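Local structure of mannitol dehydrogenase (Pseudomonas fluorescens, 1LJ8) at residues A[337-342]-A[398-403]. The protein probably catalyses the NAD-dependent oxidation of mannitol at C2, as a long-chain dehydrogenase of the mannitol dehydrogenase family. Sequence-based numbering, arbitrary orientation.
Sequences LDVTPN and RETERA
Leu-337 meets the second segment with both its side chain and its carbonyl. Its CD1 methyl lies over the centre of one face of the Arg-402 guanidinium, 3.8 Å from CZ, while its O accepts from Arg-398 NH2 at 3.1 Å, in the plane of that guanidinium. Asp-338 then takes Arg-402 side-on in a two-pronged salt bridge: NE reaches OD2 at 2.9 Å and NH2 reaches OD1 at 2.9 Å, and each oxygen is met on its syn side, from somewhat out of the carboxylate plane. The carboxylate and guanidinium planes are 24° apart, and a bend at chi3 (-74°) turns the Arg-402 head to present this edge. A single water extends the buried carboxylate's contacts, joining OD2 to Glu-399 O and Ala-403 N. Within the helical C-terminal domain, the contact ties the end of helix 325-339 to the start of helix 401-413, where Glu-399 OE1 accepts a capping bond from Glu-401 N. The backbone O of Asp-338 adds a weak bond from Arg-398 NH2. Further along, the Pro-341 ring packs obliquely against this arginine, with CG 3.6 Å from NH2. Asn-342 OD1 receives Arg-398 NH1 at 2.8 Å, its amide turned 76° from the guanidinium plane; the same NH1 also forms a salt bridge with Asp-396, just before this segment.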
loop_
_atom_site.group_PDB
_atom_site.type_symbol
_atom_site.label_atom_id
_atom_site.label_comp_id
_atom_site.label_asym_id
_atom_site.label_seq_id
_atom_site.Cartn_x
_atom_site.Cartn_y
_atom_site.Cartn_z
ATOM N N LEU A 337 10.785 -21.398 5.141
ATOM C CA LEU A 337 10.253 -22.318 6.149
ATOM C C LEU A 337 8.913 -21.951 6.750
ATOM O O LEU A 337 8.139 -22.826 7.149
ATOM C CB LEU A 337 11.248 -22.454 7.288
ATOM C CG LEU A 337 12.681 -22.812 6.867
ATOM C CD1 LEU A 337 13.602 -22.685 8.073
ATOM C CD2 LEU A 337 12.699 -24.246 6.297
ATOM N N ASP A 338 8.616 -20.651 6.800
ATOM C CA ASP A 338 7.371 -20.239 7.440
ATOM C C ASP A 338 6.250 -19.914 6.481
ATOM O O ASP A 338 5.127 -20.384 6.677
ATOM C CB ASP A 338 7.627 -19.038 8.389
ATOM C CG ASP A 338 8.673 -19.359 9.483
ATOM O OD1 ASP A 338 8.735 -20.552 9.890
ATOM O OD2 ASP A 338 9.415 -18.440 9.940
ATOM N N VAL A 339 6.552 -19.144 5.438
ATOM C CA VAL A 339 5.501 -18.745 4.502
ATOM C C VAL A 339 5.221 -19.725 3.366
ATOM O O VAL A 339 4.075 -20.059 3.111
ATOM C CB VAL A 339 5.848 -17.319 3.867
ATOM C CG1 VAL A 339 4.754 -16.907 2.845
ATOM C CG2 VAL A 339 6.008 -16.262 5.020
ATOM N N THR A 340 6.272 -20.173 2.684
ATOM C CA THR A 340 6.088 -21.025 1.506
ATOM C C THR A 340 5.160 -22.209 1.659
ATOM O O THR A 340 4.271 -22.416 0.814
ATOM C CB THR A 340 7.486 -21.464 0.919
ATOM O OG1 THR A 340 8.166 -20.303 0.408
ATOM C CG2 THR A 340 7.296 -22.444 -0.240
ATOM N N PRO A 341 5.304 -22.990 2.739
ATOM C CA PRO A 341 4.409 -24.158 2.903
ATOM C C PRO A 341 2.933 -23.795 3.026
ATOM O O PRO A 341 2.057 -24.673 2.934
ATOM C CB PRO A 341 4.889 -24.808 4.213
ATOM C CG PRO A 341 6.331 -24.372 4.363
ATOM C CD PRO A 341 6.264 -22.894 3.863
ATOM N N ASN A 342 2.641 -22.526 3.287
ATOM C CA ASN A 342 1.249 -22.115 3.495
ATOM C C ASN A 342 0.559 -21.627 2.216
ATOM O O ASN A 342 -0.667 -21.391 2.210
ATOM C CB ASN A 342 1.164 -20.930 4.492
ATOM C CG ASN A 342 1.964 -21.144 5.773
ATOM O OD1 ASN A 342 2.340 -22.263 6.103
ATOM N ND2 ASN A 342 2.220 -20.048 6.504
ATOM N N ARG A 398 3.869 -25.579 14.292
ATOM C CA ARG A 398 5.206 -25.352 13.699
ATOM C C ARG A 398 5.973 -24.263 14.478
ATOM O O ARG A 398 5.376 -23.510 15.238
ATOM C CB ARG A 398 5.083 -24.961 12.220
ATOM C CG ARG A 398 4.754 -26.174 11.319
ATOM C CD ARG A 398 4.041 -25.768 10.046
ATOM N NE ARG A 398 4.864 -24.917 9.187
ATOM C CZ ARG A 398 4.342 -24.026 8.345
ATOM N NH1 ARG A 398 3.015 -23.890 8.273
ATOM N NH2 ARG A 398 5.141 -23.283 7.578
ATOM N N GLU A 399 7.282 -24.192 14.270
ATOM C CA GLU A 399 8.146 -23.240 15.003
ATOM C C GLU A 399 7.684 -21.804 14.762
ATOM O O GLU A 399 7.553 -21.418 13.607
ATOM C CB GLU A 399 9.593 -23.397 14.508
ATOM C CG GLU A 399 10.634 -22.325 14.995
ATOM C CD GLU A 399 10.888 -22.295 16.533
ATOM O OE1 GLU A 399 10.120 -21.652 17.328
ATOM O OE2 GLU A 399 11.887 -22.941 16.960
ATOM N N THR A 400 7.450 -21.025 15.821
ATOM C CA THR A 400 7.016 -19.624 15.602
ATOM C C THR A 400 8.108 -18.593 15.844
ATOM O O THR A 400 7.876 -17.396 15.639
ATOM C CB THR A 400 5.832 -19.225 16.529
ATOM O OG1 THR A 400 6.245 -19.267 17.905
ATOM C CG2 THR A 400 4.629 -20.175 16.311
ATOM N N GLU A 401 9.279 -19.045 16.265
ATOM C CA GLU A 401 10.336 -18.121 16.651
ATOM C C GLU A 401 10.722 -17.035 15.661
ATOM O O GLU A 401 10.892 -15.876 16.065
ATOM C CB GLU A 401 11.597 -18.883 17.042
ATOM C CG GLU A 401 12.387 -18.135 18.083
ATOM C CD GLU A 401 12.140 -18.735 19.460
ATOM O OE1 GLU A 401 11.158 -19.516 19.616
ATOM O OE2 GLU A 401 12.911 -18.421 20.369
ATOM N N ARG A 402 10.904 -17.394 14.389
ATOM C CA ARG A 402 11.275 -16.358 13.424
ATOM C C ARG A 402 10.164 -15.342 13.263
ATOM O O ARG A 402 10.447 -14.145 13.110
ATOM C CB ARG A 402 11.583 -16.942 12.057
ATOM C CG ARG A 402 12.882 -17.843 11.989
ATOM C CD ARG A 402 12.944 -18.523 10.620
ATOM N NE ARG A 402 11.952 -19.601 10.549
ATOM C CZ ARG A 402 12.135 -20.835 11.022
ATOM N NH1 ARG A 402 13.287 -21.211 11.596
ATOM N NH2 ARG A 402 11.131 -21.694 10.997
ATOM N N ALA A 403 8.909 -15.796 13.268
ATOM C CA ALA A 403 7.791 -14.845 13.091
ATOM C C ALA A 403 7.580 -14.031 14.358
ATOM O O ALA A 403 7.218 -12.842 14.315
ATOM C CB ALA A 403 6.503 -15.606 12.718
HETATM O O HOH W 1 7.740 -24.903 9.817
HETATM O O HOH W 2 8.833 -18.930 12.719
HETATM O O HOH W 3 7.954 -22.614 11.116
#